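Side-chain contacts in HTH-type transcriptional regulator AscG (Escherichia coli, PDB 3BRQ), which represses the cryptic asc operon as a DNA-binding transcription factor of the LacI family: residues I259-G264 with K279-K284; S37-H42 with A80-P85; E189-L194 with S202-S207; G214-L219 with P246-V251; E133-G138 with H168-N173. All blocks are in the same frame, centred on the assembly; numbering follows the deposited sequence.

Contact 1: I259-G264 with K279-K284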
# COMPACT_ATOMS: atom_id res chain seq x y z
N ILE B 259 -2.20 -15.43 -6.09
CA ILE B 259 -3.61 -15.01 -5.93
C ILE B 259 -4.49 -15.68 -6.97
O ILE B 259 -5.61 -16.11 -6.67
CB ILE B 259 -3.75 -13.46 -5.98
CG1 ILE B 259 -3.13 -12.88 -4.72
CG2 ILE B 259 -5.21 -13.03 -5.87
CD1 ILE B 259 -3.60 -13.66 -3.42
N GLN B 260 -3.95 -15.79 -8.17
CA GLN B 260 -4.63 -16.43 -9.28
C GLN B 260 -4.76 -17.92 -9.00
O GLN B 260 -5.80 -18.52 -9.32
CB GLN B 260 -3.88 -16.20 -10.57
CG GLN B 260 -3.95 -14.76 -11.08
CD GLN B 260 -3.07 -14.55 -12.30
OE1 GLN B 260 -2.32 -15.45 -12.70
NE2 GLN B 260 -3.15 -13.35 -12.92
N GLU B 261 -3.75 -18.51 -8.38
CA GLU B 261 -3.87 -19.90 -7.92
C GLU B 261 -4.97 -20.13 -6.89
O GLU B 261 -5.87 -20.91 -7.12
CB GLU B 261 -2.57 -20.40 -7.32
CG GLU B 261 -2.62 -21.87 -7.03
CD GLU B 261 -2.45 -22.71 -8.30
OE1 GLU B 261 -2.47 -22.16 -9.45
OE2 GLU B 261 -2.26 -23.92 -8.14
N ILE B 262 -4.86 -19.50 -5.72
CA ILE B 262 -5.90 -19.68 -4.69
C ILE B 262 -7.30 -19.24 -5.13
O ILE B 262 -8.28 -19.91 -4.88
CB ILE B 262 -5.47 -18.97 -3.35
CG1 ILE B 262 -6.23 -19.61 -2.15
CG2 ILE B 262 -5.64 -17.45 -3.46
CD1 ILE B 262 -5.65 -19.15 -0.82
N ILE B 263 -7.43 -18.10 -5.82
CA ILE B 263 -8.78 -17.72 -6.22
C ILE B 263 -9.27 -18.63 -7.33
O ILE B 263 -10.43 -19.05 -7.34
CB ILE B 263 -8.86 -16.24 -6.67
CG1 ILE B 263 -8.54 -15.26 -5.51
CG2 ILE B 263 -10.21 -15.94 -7.32
CD1 ILE B 263 -9.31 -15.43 -4.20
N GLY B 264 -8.38 -18.96 -8.27
CA GLY B 264 -8.75 -19.85 -9.38
C GLY B 264 -9.20 -21.22 -8.87
O GLY B 264 -10.24 -21.75 -9.31
N LYS B 279 0.67 -26.19 -6.04
CA LYS B 279 1.76 -25.42 -6.66
C LYS B 279 2.31 -24.54 -5.55
O LYS B 279 1.62 -23.62 -5.12
CB LYS B 279 1.24 -24.50 -7.77
CG LYS B 279 1.14 -25.14 -9.14
CD LYS B 279 0.82 -24.12 -10.23
CE LYS B 279 0.88 -24.79 -11.61
NZ LYS B 279 0.13 -24.03 -12.65
N THR B 280 3.49 -24.85 -5.03
CA THR B 280 4.12 -23.97 -4.03
C THR B 280 5.05 -22.94 -4.71
O THR B 280 5.44 -23.09 -5.87
CB THR B 280 4.93 -24.73 -2.94
OG1 THR B 280 6.03 -25.39 -3.56
CG2 THR B 280 4.05 -25.75 -2.18
N PHE B 281 5.39 -21.92 -3.93
CA PHE B 281 5.95 -20.68 -4.48
C PHE B 281 7.23 -20.30 -3.74
O PHE B 281 7.52 -20.83 -2.65
CB PHE B 281 4.89 -19.58 -4.43
CG PHE B 281 3.70 -19.84 -5.33
CD1 PHE B 281 3.67 -19.36 -6.63
CD2 PHE B 281 2.63 -20.62 -4.89
CE1 PHE B 281 2.57 -19.63 -7.48
CE2 PHE B 281 1.52 -20.88 -5.74
CZ PHE B 281 1.50 -20.38 -7.03
N SER B 282 8.00 -19.42 -4.37
CA SER B 282 9.28 -18.93 -3.86
C SER B 282 9.53 -17.59 -4.54
O SER B 282 9.14 -17.38 -5.69
CB SER B 282 10.42 -19.91 -4.19
OG SER B 282 10.37 -20.30 -5.57
N GLY B 283 10.18 -16.69 -3.82
CA GLY B 283 10.57 -15.42 -4.39
C GLY B 283 11.92 -15.52 -5.07
O GLY B 283 12.64 -16.54 -4.95
N LYS B 284 12.24 -14.46 -5.82
CA LYS B 284 13.52 -14.31 -6.51
C LYS B 284 14.12 -13.00 -6.04
O LYS B 284 13.42 -12.01 -5.96
CB LYS B 284 13.36 -14.26 -8.04
CG LYS B 284 12.09 -13.54 -8.49
CD LYS B 284 12.03 -13.18 -10.02
CE LYS B 284 10.59 -12.71 -10.38
NZ LYS B 284 10.44 -11.57 -11.38

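Contact 2: S37-H42 with A80-P85. With SO4 (sulfate ion), chain F.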
# COMPACT_ATOMS: atom_id res chain seq x y z
N SER B 37 -2.89 -4.61 -1.34
CA SER B 37 -3.70 -4.00 -2.39
C SER B 37 -3.50 -4.78 -3.71
O SER B 37 -4.46 -4.98 -4.46
CB SER B 37 -3.39 -2.53 -2.55
OG SER B 37 -2.10 -2.43 -3.07
N GLU B 38 -2.28 -5.27 -3.92
CA GLU B 38 -1.98 -6.18 -5.03
C GLU B 38 -2.79 -7.46 -4.96
O GLU B 38 -3.41 -7.85 -5.95
CB GLU B 38 -0.50 -6.53 -5.08
CG GLU B 38 0.05 -6.60 -6.51
CD GLU B 38 1.34 -7.43 -6.62
OE1 GLU B 38 2.12 -7.47 -5.63
OE2 GLU B 38 1.57 -8.06 -7.68
N LEU B 39 -2.83 -8.10 -3.78
CA LEU B 39 -3.56 -9.34 -3.68
C LEU B 39 -5.05 -9.09 -3.90
O LEU B 39 -5.72 -9.87 -4.56
CB LEU B 39 -3.27 -10.10 -2.35
CG LEU B 39 -4.03 -9.95 -1.03
CD1 LEU B 39 -5.34 -10.69 -1.02
CD2 LEU B 39 -3.17 -10.56 0.12
N LEU B 40 -5.56 -7.97 -3.38
CA LEU B 40 -6.99 -7.68 -3.48
C LEU B 40 -7.36 -7.37 -4.92
O LEU B 40 -8.41 -7.76 -5.41
CB LEU B 40 -7.37 -6.50 -2.57
CG LEU B 40 -8.86 -6.14 -2.40
CD1 LEU B 40 -9.70 -7.33 -1.90
CD2 LEU B 40 -9.03 -4.97 -1.47
N PHE B 41 -6.46 -6.68 -5.59
CA PHE B 41 -6.67 -6.30 -6.98
C PHE B 41 -6.81 -7.53 -7.85
O PHE B 41 -7.73 -7.62 -8.67
CB PHE B 41 -5.52 -5.44 -7.50
CG PHE B 41 -5.65 -5.11 -8.97
CD1 PHE B 41 -6.73 -4.36 -9.43
CD2 PHE B 41 -4.74 -5.61 -9.90
CE1 PHE B 41 -6.90 -4.07 -10.80
CE2 PHE B 41 -4.89 -5.35 -11.27
CZ PHE B 41 -5.99 -4.55 -11.73
N HIS B 42 -5.92 -8.50 -7.66
CA HIS B 42 -5.97 -9.70 -8.49
C HIS B 42 -7.08 -10.65 -8.09
O HIS B 42 -7.67 -11.29 -8.95
CB HIS B 42 -4.62 -10.41 -8.54
CG HIS B 42 -3.55 -9.61 -9.22
ND1 HIS B 42 -3.53 -9.42 -10.58
CD2 HIS B 42 -2.49 -8.93 -8.72
CE1 HIS B 42 -2.49 -8.66 -10.90
NE2 HIS B 42 -1.85 -8.35 -9.78
N ALA B 80 -17.47 -19.73 -1.00
CA ALA B 80 -16.09 -20.14 -0.75
C ALA B 80 -15.36 -19.05 0.04
O ALA B 80 -15.66 -17.85 -0.13
CB ALA B 80 -15.37 -20.36 -2.06
N ILE B 81 -14.36 -19.46 0.83
CA ILE B 81 -13.59 -18.47 1.61
C ILE B 81 -12.08 -18.56 1.32
O ILE B 81 -11.51 -19.66 1.25
CB ILE B 81 -13.87 -18.65 3.12
CG1 ILE B 81 -15.38 -18.63 3.40
CG2 ILE B 81 -13.12 -17.57 4.01
CD1 ILE B 81 -15.91 -17.18 3.39
N MSE B 82 -11.42 -17.42 1.15
CA MSE B 82 -9.95 -17.38 1.20
C MSE B 82 -9.58 -16.71 2.51
O MSE B 82 -9.92 -15.56 2.71
CB MSE B 82 -9.34 -16.56 0.06
CG MSE B 82 -7.75 -16.53 0.13
SE MSE B 82 -6.97 -14.98 -0.69
CE MSE B 82 -7.43 -13.69 0.76
N ILE B 83 -8.88 -17.43 3.41
CA ILE B 83 -8.42 -16.78 4.65
C ILE B 83 -6.93 -16.40 4.52
O ILE B 83 -6.12 -17.23 4.14
CB ILE B 83 -8.77 -17.62 5.92
CG1 ILE B 83 -8.06 -17.11 7.18
CG2 ILE B 83 -8.36 -19.06 5.77
CD1 ILE B 83 -8.71 -15.82 7.76
N TYR B 84 -6.58 -15.13 4.74
CA TYR B 84 -5.18 -14.77 4.92
C TYR B 84 -4.89 -14.34 6.39
O TYR B 84 -5.06 -13.19 6.74
CB TYR B 84 -4.80 -13.74 3.86
CG TYR B 84 -3.41 -13.13 3.96
CD1 TYR B 84 -2.41 -13.68 4.78
CD2 TYR B 84 -3.12 -11.96 3.24
CE1 TYR B 84 -1.17 -13.07 4.90
CE2 TYR B 84 -1.88 -11.37 3.32
CZ TYR B 84 -0.90 -11.96 4.13
OH TYR B 84 0.32 -11.34 4.20
N PRO B 85 -4.53 -15.30 7.28
CA PRO B 85 -4.47 -15.02 8.69
C PRO B 85 -3.05 -14.72 9.19
O PRO B 85 -2.06 -15.38 8.76
CB PRO B 85 -4.97 -16.36 9.29
CG PRO B 85 -4.45 -17.36 8.40
CD PRO B 85 -4.27 -16.72 7.03
S SO4 F . 2.03 -11.68 7.74
O1 SO4 F . 2.83 -12.86 7.69
O2 SO4 F . 0.81 -11.96 8.54
O3 SO4 F . 2.81 -10.54 8.15
O4 SO4 F . 1.72 -11.33 6.36

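Contact 3: E189-L194 with S202-S207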
# COMPACT_ATOMS: atom_id res chain seq x y z
N GLU B 189 16.10 3.55 12.60
CA GLU B 189 16.41 3.46 14.03
C GLU B 189 17.14 2.16 14.31
O GLU B 189 17.96 2.08 15.24
CB GLU B 189 15.08 3.50 14.83
CG GLU B 189 14.56 4.93 15.07
CD GLU B 189 13.04 5.05 15.37
OE1 GLU B 189 12.44 4.12 15.93
OE2 GLU B 189 12.42 6.10 15.01
N GLY B 190 16.78 1.12 13.54
CA GLY B 190 17.39 -0.23 13.66
C GLY B 190 18.82 -0.10 13.24
O GLY B 190 19.71 -0.56 13.95
N VAL B 191 19.07 0.66 12.16
CA VAL B 191 20.45 0.85 11.72
C VAL B 191 21.28 1.69 12.68
O VAL B 191 22.42 1.34 12.96
CB VAL B 191 20.57 1.44 10.28
CG1 VAL B 191 21.64 2.45 10.23
CG2 VAL B 191 21.02 0.32 9.33
N GLU B 192 20.69 2.78 13.19
CA GLU B 192 21.40 3.63 14.15
C GLU B 192 21.76 2.76 15.38
O GLU B 192 22.86 2.86 15.92
CB GLU B 192 20.56 4.84 14.54
CG GLU B 192 21.29 5.89 15.40
CD GLU B 192 22.67 6.30 14.79
OE1 GLU B 192 22.72 6.63 13.56
OE2 GLU B 192 23.69 6.24 15.52
N MSE B 193 20.86 1.87 15.76
CA MSE B 193 21.11 1.02 16.92
C MSE B 193 22.29 0.09 16.62
O MSE B 193 23.19 0.03 17.40
CB MSE B 193 19.86 0.27 17.37
CG MSE B 193 20.15 -0.68 18.60
SE MSE B 193 18.54 -1.51 19.20
CE MSE B 193 18.12 -2.53 17.62
N LEU B 194 22.31 -0.60 15.49
CA LEU B 194 23.43 -1.47 15.05
C LEU B 194 24.78 -0.76 14.97
O LEU B 194 25.79 -1.31 15.38
CB LEU B 194 23.09 -2.10 13.66
CG LEU B 194 21.81 -2.96 13.55
CD1 LEU B 194 21.39 -3.21 12.08
CD2 LEU B 194 22.10 -4.30 14.29
N SER B 202 29.23 -5.97 6.82
CA SER B 202 29.39 -5.55 5.40
C SER B 202 28.08 -5.58 4.60
O SER B 202 27.99 -5.01 3.50
CB SER B 202 30.51 -6.34 4.67
OG SER B 202 30.20 -7.74 4.53
N ALA B 203 27.04 -6.20 5.16
CA ALA B 203 25.78 -6.29 4.45
C ALA B 203 24.64 -6.26 5.47
O ALA B 203 24.83 -6.69 6.60
CB ALA B 203 25.73 -7.59 3.58
N LEU B 204 23.49 -5.72 5.06
CA LEU B 204 22.30 -5.66 5.90
C LEU B 204 21.10 -6.24 5.12
O LEU B 204 20.79 -5.79 3.98
CB LEU B 204 21.96 -4.19 6.30
CG LEU B 204 20.56 -4.13 6.95
CD1 LEU B 204 20.66 -3.95 8.40
CD2 LEU B 204 19.69 -3.02 6.35
N VAL B 205 20.41 -7.20 5.75
CA VAL B 205 19.17 -7.77 5.16
C VAL B 205 18.02 -7.19 5.97
O VAL B 205 17.96 -7.44 7.18
CB VAL B 205 19.17 -9.32 5.20
CG1 VAL B 205 17.86 -9.90 4.66
CG2 VAL B 205 20.36 -9.86 4.37
N ALA B 206 17.16 -6.37 5.32
CA ALA B 206 15.95 -5.82 5.97
C ALA B 206 14.78 -6.68 5.56
O ALA B 206 14.65 -7.01 4.40
CB ALA B 206 15.67 -4.37 5.53
N SER B 207 13.88 -6.98 6.51
CA SER B 207 12.77 -7.86 6.25
C SER B 207 11.68 -7.24 5.37
O SER B 207 10.81 -7.98 4.91
CB SER B 207 12.21 -8.46 7.56
OG SER B 207 13.15 -9.39 8.09

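Contact 4: G214-L219 with P246-V251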
# COMPACT_ATOMS: atom_id res chain seq x y z
N GLY B 214 14.60 2.97 5.02
CA GLY B 214 14.93 3.74 6.21
C GLY B 214 16.38 3.53 6.52
O GLY B 214 17.09 4.48 6.94
N ALA B 215 16.82 2.28 6.40
CA ALA B 215 18.17 1.92 6.79
C ALA B 215 19.24 2.52 5.83
O ALA B 215 20.18 3.13 6.28
CB ALA B 215 18.29 0.32 6.91
N MSE B 216 19.03 2.45 4.52
CA MSE B 216 19.87 3.20 3.60
C MSE B 216 19.94 4.71 3.95
O MSE B 216 20.98 5.36 3.73
CB MSE B 216 19.42 3.03 2.16
CG MSE B 216 19.74 1.69 1.60
SE MSE B 216 19.43 1.40 -0.24
CE MSE B 216 17.66 2.15 -0.45
N LYS B 217 18.88 5.27 4.51
CA LYS B 217 18.89 6.72 4.81
C LYS B 217 19.82 6.97 6.00
O LYS B 217 20.71 7.82 5.99
CB LYS B 217 17.46 7.26 5.06
CG LYS B 217 17.38 8.73 5.49
CD LYS B 217 17.58 9.66 4.29
CE LYS B 217 17.45 11.13 4.68
NZ LYS B 217 17.74 11.99 3.46
N ALA B 218 19.66 6.16 7.01
CA ALA B 218 20.44 6.36 8.24
C ALA B 218 21.92 6.08 7.94
O ALA B 218 22.81 6.75 8.49
CB ALA B 218 19.88 5.49 9.35
N LEU B 219 22.18 5.16 7.02
CA LEU B 219 23.53 4.81 6.66
C LEU B 219 24.18 5.98 5.89
O LEU B 219 25.31 6.39 6.19
CB LEU B 219 23.57 3.50 5.84
CG LEU B 219 23.35 2.15 6.55
CD1 LEU B 219 23.14 1.04 5.54
CD2 LEU B 219 24.56 1.84 7.44
N PRO B 246 20.99 4.42 -3.65
CA PRO B 246 21.09 3.54 -4.83
C PRO B 246 19.85 2.63 -4.94
O PRO B 246 19.13 2.41 -3.92
CB PRO B 246 22.28 2.66 -4.52
CG PRO B 246 22.22 2.56 -2.96
CD PRO B 246 21.71 3.87 -2.47
N ALA B 247 19.60 2.14 -6.16
CA ALA B 247 18.51 1.26 -6.45
C ALA B 247 18.53 0.05 -5.51
O ALA B 247 19.59 -0.60 -5.32
CB ALA B 247 18.56 0.78 -7.91
N LEU B 248 17.36 -0.30 -4.97
CA LEU B 248 17.28 -1.27 -3.89
C LEU B 248 17.12 -2.71 -4.39
O LEU B 248 16.10 -3.05 -4.97
CB LEU B 248 16.16 -0.86 -2.93
CG LEU B 248 15.65 -1.87 -1.90
CD1 LEU B 248 16.82 -2.20 -0.86
CD2 LEU B 248 14.44 -1.40 -1.17
N SER B 249 18.11 -3.58 -4.14
CA SER B 249 17.95 -5.03 -4.39
C SER B 249 16.86 -5.56 -3.46
O SER B 249 16.83 -5.24 -2.28
CB SER B 249 19.23 -5.81 -4.09
OG SER B 249 20.36 -5.34 -4.78
N SER B 250 15.95 -6.38 -4.01
CA SER B 250 14.79 -6.84 -3.25
C SER B 250 14.28 -8.22 -3.68
O SER B 250 14.33 -8.56 -4.84
CB SER B 250 13.64 -5.86 -3.33
OG SER B 250 12.64 -6.18 -2.34
N VAL B 251 13.80 -8.98 -2.72
CA VAL B 251 13.18 -10.26 -2.97
C VAL B 251 11.74 -10.07 -3.46
O VAL B 251 10.90 -9.54 -2.76
CB VAL B 251 13.25 -11.18 -1.68
CG1 VAL B 251 12.55 -12.45 -1.91
CG2 VAL B 251 14.70 -11.48 -1.34

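Contact 5: E133-G138 with H168-N173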
# COMPACT_ATOMS: atom_id res chain seq x y z
N GLU B 133 23.38 -15.95 -0.84
CA GLU B 133 23.94 -15.18 -1.93
C GLU B 133 24.93 -14.15 -1.44
O GLU B 133 25.99 -13.94 -2.07
CB GLU B 133 22.83 -14.51 -2.72
CG GLU B 133 23.34 -13.76 -3.96
CD GLU B 133 22.30 -13.57 -5.04
OE1 GLU B 133 22.54 -12.69 -5.93
OE2 GLU B 133 21.27 -14.29 -5.04
N LEU B 134 24.61 -13.50 -0.31
CA LEU B 134 25.55 -12.59 0.30
C LEU B 134 26.77 -13.34 0.75
O LEU B 134 27.88 -12.89 0.45
CB LEU B 134 24.93 -11.80 1.49
CG LEU B 134 23.79 -10.86 1.17
CD1 LEU B 134 23.10 -10.30 2.45
CD2 LEU B 134 24.21 -9.71 0.28
N ILE B 135 26.60 -14.45 1.47
CA ILE B 135 27.75 -15.24 1.95
C ILE B 135 28.67 -15.70 0.81
O ILE B 135 29.91 -15.60 0.89
CB ILE B 135 27.34 -16.46 2.79
CG1 ILE B 135 26.53 -16.02 4.03
CG2 ILE B 135 28.62 -17.30 3.19
CD1 ILE B 135 25.86 -17.17 4.81
N ASN B 136 28.08 -16.19 -0.27
CA ASN B 136 28.87 -16.65 -1.43
C ASN B 136 29.51 -15.52 -2.22
O ASN B 136 30.53 -15.75 -2.89
CB ASN B 136 28.05 -17.59 -2.32
CG ASN B 136 27.73 -18.91 -1.62
OD1 ASN B 136 26.55 -19.29 -1.50
ND2 ASN B 136 28.78 -19.60 -1.13
N ALA B 137 28.94 -14.30 -2.14
CA ALA B 137 29.62 -13.09 -2.65
C ALA B 137 30.72 -12.56 -1.70
O ALA B 137 31.32 -11.53 -1.98
CB ALA B 137 28.63 -11.99 -3.01
N GLY B 138 31.01 -13.29 -0.62
CA GLY B 138 32.06 -12.90 0.31
C GLY B 138 31.69 -12.22 1.63
O GLY B 138 32.55 -11.82 2.39
N HIS B 168 26.56 -22.24 6.71
CA HIS B 168 27.85 -21.80 6.15
C HIS B 168 28.93 -21.65 7.20
O HIS B 168 29.96 -21.04 6.94
CB HIS B 168 27.70 -20.50 5.39
CG HIS B 168 26.84 -20.60 4.16
ND1 HIS B 168 25.47 -20.68 4.21
CD2 HIS B 168 27.17 -20.60 2.84
CE1 HIS B 168 24.98 -20.73 2.99
NE2 HIS B 168 26.00 -20.70 2.14
N GLY B 169 28.71 -22.20 8.39
CA GLY B 169 29.72 -22.22 9.45
C GLY B 169 30.01 -20.84 10.00
O GLY B 169 31.15 -20.55 10.41
N ILE B 170 28.99 -19.97 9.98
CA ILE B 170 29.08 -18.63 10.60
C ILE B 170 28.32 -18.57 11.90
O ILE B 170 27.13 -18.86 11.96
CB ILE B 170 28.51 -17.50 9.69
CG1 ILE B 170 29.29 -17.45 8.39
CG2 ILE B 170 28.60 -16.18 10.42
CD1 ILE B 170 28.72 -16.52 7.33
N ALA B 171 29.01 -18.15 12.96
CA ALA B 171 28.42 -18.06 14.30
C ALA B 171 27.27 -17.04 14.35
O ALA B 171 27.37 -15.95 13.77
CB ALA B 171 29.48 -17.66 15.31
N LEU B 172 26.21 -17.38 15.05
CA LEU B 172 25.13 -16.44 15.23
C LEU B 172 25.51 -15.41 16.31
O LEU B 172 26.01 -15.78 17.39
CB LEU B 172 23.84 -17.20 15.57
CG LEU B 172 22.64 -16.34 15.83
CD1 LEU B 172 22.20 -15.63 14.53
CD2 LEU B 172 21.52 -17.17 16.43
N ASN B 173 25.34 -14.12 15.99
CA ASN B 173 25.54 -13.04 16.97
C ASN B 173 24.30 -12.17 17.02
O ASN B 173 24.03 -11.40 16.05
CB ASN B 173 26.80 -12.20 16.64
CG ASN B 173 27.07 -11.06 17.67
OD1 ASN B 173 26.34 -10.86 18.62
ND2 ASN B 173 28.13 -10.31 17.46

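Contact 1: I259-G264 with K279-K284
The ring of Phe281 and the carboxylate of Glu261 are the flat groups here, and each meets an aliphatic chain. Glu261 CB comes obliquely to the far corner of the Phe281 ring, 4.1 Å from CZ. The stem of Lys279 passes on one side of the Glu261 carboxylate plane, crossing the glutamate at about a right angle. Its methylenes make the nearest approach: Lys279 CB lies 3.6 Å from Glu261 OE2 and Lys279 CD lies 3.9 Å from Glu261 OE1. In Glu261, CG stands opposite the backbone N (chi1 -172°) and a bend at chi2 of 77° turns the acid so that the extended lysine stem passes across one side of it. Any attraction between the charges is probably weak, as Lys279 NZ is 4.5 Å from Glu261 OE1, too far for a salt bridge; the stronger partner is Arg265, whose guanidinium forms a salt bridge with OE2. Long amphipathic side chains suit this surface position: stems pack while charged ends remain near water and each other. The loop containing 279-284 returns from helix 255-270 toward the other subdomain, one of the crossovers characteristic of the periplasmic-binding-protein-like fold. Val119 of strand 118-119 touches both Glu261 and Phe281, and the Phe281 backbone is hydrogen-bonded to Asp122. On the helix's inner surface, Ile259 and Ile263 pack against helix 36-49, while Ile262 meets Met105 and Leu107 of strand 104-107.

Contact 2: S37-H42 with A80-P85
Leu39 and Tyr84 meet beside a sulfate-holding pocket in the cleft between the two subdomains, the region where LacI-family relatives bind their effectors. The sulfate probably comes from the crystallisation liquor. Leu39 spreads its two methyls over two partners: CD2 presses obliquely on the phenol ring, 3.4 Å from Tyr84 CD2, while CD1 lies 4.1 Å from CE of selenomethionine Met82. Packing against the ring is tight, and the leucine's first torsion is unusual, its CG standing between the backbone N and the carbonyl carbon (chi1 91°). The contact seats helix 36-49 on strand 80-84 of the parallel sheet in a Rossmann-like alpha/beta subdomain. Alternation along the strand turns Met82 and Tyr84 toward this helix, and Ile81 and Ile83 toward helix 63-75. Tyrosine suits the end of the strand because its ring packs like a hydrocarbon while its hydroxyl reaches the pocket. Tyr84 OH donates to sulfate O4 at 2.6 Å, with O4 near the ring plane, and also bonds to Ile34 N. A phenylalanine here would keep the ring against Leu39 but would probably leave the Ile34 amide without its acceptor and the anion without one of its donors. Ser151, Thr153, Gly33 N and Arg86 bind the same sulfate, and next to Leu39 on the helix, Leu40 packs on Phe36 of the second subunit.

Contact 3: E189-L194 with S202-S207
Leu204 carries this contact, giving up 45 Å² to the helix segment 189-194, while Val191 and Leu194 contribute 19 Å² each. All the touching converges on one methyl, Leu204 CD1. From one turn of the helix Leu194 brings its own CD1 to 3.8 Å of Leu204 CD1, the two leucines crossing at about a right angle. Val191, three residues earlier, adds its CG2 more loosely, at 4.4 Å from Leu204 CD1. The spacing of three places both side chains on the same flank of the helix, so that they receive the strand leucine together. Leu204 stretches out to them because its CG lies opposite the backbone N (chi1 169°), carrying the branched end away from the sheet and toward the helix. Leucine covers part of the 8.9 Å between the CA atoms of Val191 and Leu204, and the valine, branched close to its backbone, meets it from the other side. A short loop links helix 184-197 to strand 203-206, as part of a beta-alpha-beta crossover in the sheet of the second subdomain. Leu204 also touches Leu145 on the adjacent strand and Ala215 of helix 209-221, whereas Ala203 and Val205 turn to helix 123-136 on the other side. The chemistry is wholly aliphatic: with no polar group to set direction, shape and the exclusion of water probably hold these side chains together.

Contact 4: G214-L219 with P246-V251
The backbones of Met216 and Pro246 approach to 8.5 Å between CA atoms, and the chain enters Pro246 through a cis peptide bond that forms part of the turn leading toward strand 249-252. Selenomethionine Met216 bridges the gap. Its extended chain carries the selenium out from helix 209-221 and alongside the proline ring, and the bend at chi3 (-46°) turns the terminal methyl to the backbone beyond. Met216 SE lies 4.0 Å from Pro246 CD and 4.1 Å from Pro246 CG, the two side chains sliding past each other in opposite directions. Beyond the selenium, Met216 CE sits 3.8 Å from Pro246 O and 4.2 Å from Leu248 CB, so one flexible chain touches both a ring and a neighbouring leucine stem. Leu248 itself points back to the helix and packs on Asp209, Ala212 and Ile213, earlier along it. The helix belongs to the beta-alpha-beta unit between strands 203-206 and 231-235, and Val232 of the latter also touches Met216. On the next helical residue, Lys217 NZ is hydrogen-bonded to Thr244 O of the second subunit, so the dimer interface lies close by. A long unbranched side chain suits a place where helix and loop stand well apart, and a rigid proline offers it a fixed apolar surface. Pro246 O has its hydrogen bond from the Thr244 hydroxyl, so it can lie against the apolar methyl without losing a partner; the contact is mostly dispersion, with selenium standing where methionine has sulfur.

Contact 5: E133-G138 with H168-N173
The main interaction is a CH-pi contact in which Ile135 lies over one face of the His168 imidazole. Ile135 CD1 stands 3.8 Å from the ring centroid, 25° off the ring normal and shifted toward the CG-ND1 bond. The other branch helps, with Ile135 CG2 placed 3.6 Å from His168 CD2. Both reach the ring because CG1 lies beside the backbone N (chi1 -59°) and CG2 beside the carbonyl carbon, a fork opened across the imidazole. Purely apolar packing follows: Ile135 and Ile170 extend tip to tip, their CD1 methyls 3.9 Å apart. Among polar interactions, His168 ND1 donates to Ala164 O, in the last turn of the helix that His168 follows, which fixes the rotation of the ring and presents its face to the isoleucine. With an alanine in place of His168, the Ile135 methyls would probably lose the flat surface beneath them, and the carbonyl of Ala164 would lose this donor. Glycines shape both backbones. Gly138 and Gly169, each with positive phi, are the C-prime residues of Schellman motifs: Gly138 N bonds to Ile135 O at 3.0 Å, and Ile170 N bonds to Leu165 O in the other. The contact therefore joins two helix C-terminal ends, those of 123-136 and 152-167. Beneath it, Ile135 touches Ile142 of strand 142-145, Leu134 faces Ala203 and Val205 of strand 203-206, and Ile170 packs on Leu165 of helix 152-167.

Contact 2 lies in one subdomain and contacts 3 to 5 in the other, while contact 1 reaches across. The helix of contact 1 packs by its buried side on contact 2, their centres about 12 Å apart: Ile262 CD1 lies 3.5 Å from Met82 CG. Contacts 3 and 4 have centres about 10 Å apart and share the layer where Val191 meets Ala215 and Ala218; contact 5, its centre about 16 Å from that of contact 3, packs against the opposite face of strand 203-206 through Leu134. Although contacts 1 and 4 have centres about 27 Å apart, Lys284 and Val251 touch where the chain crosses between subdomains. Contact 2 alone binds the sulfate; contacts 2 and 4 both touch the second subunit.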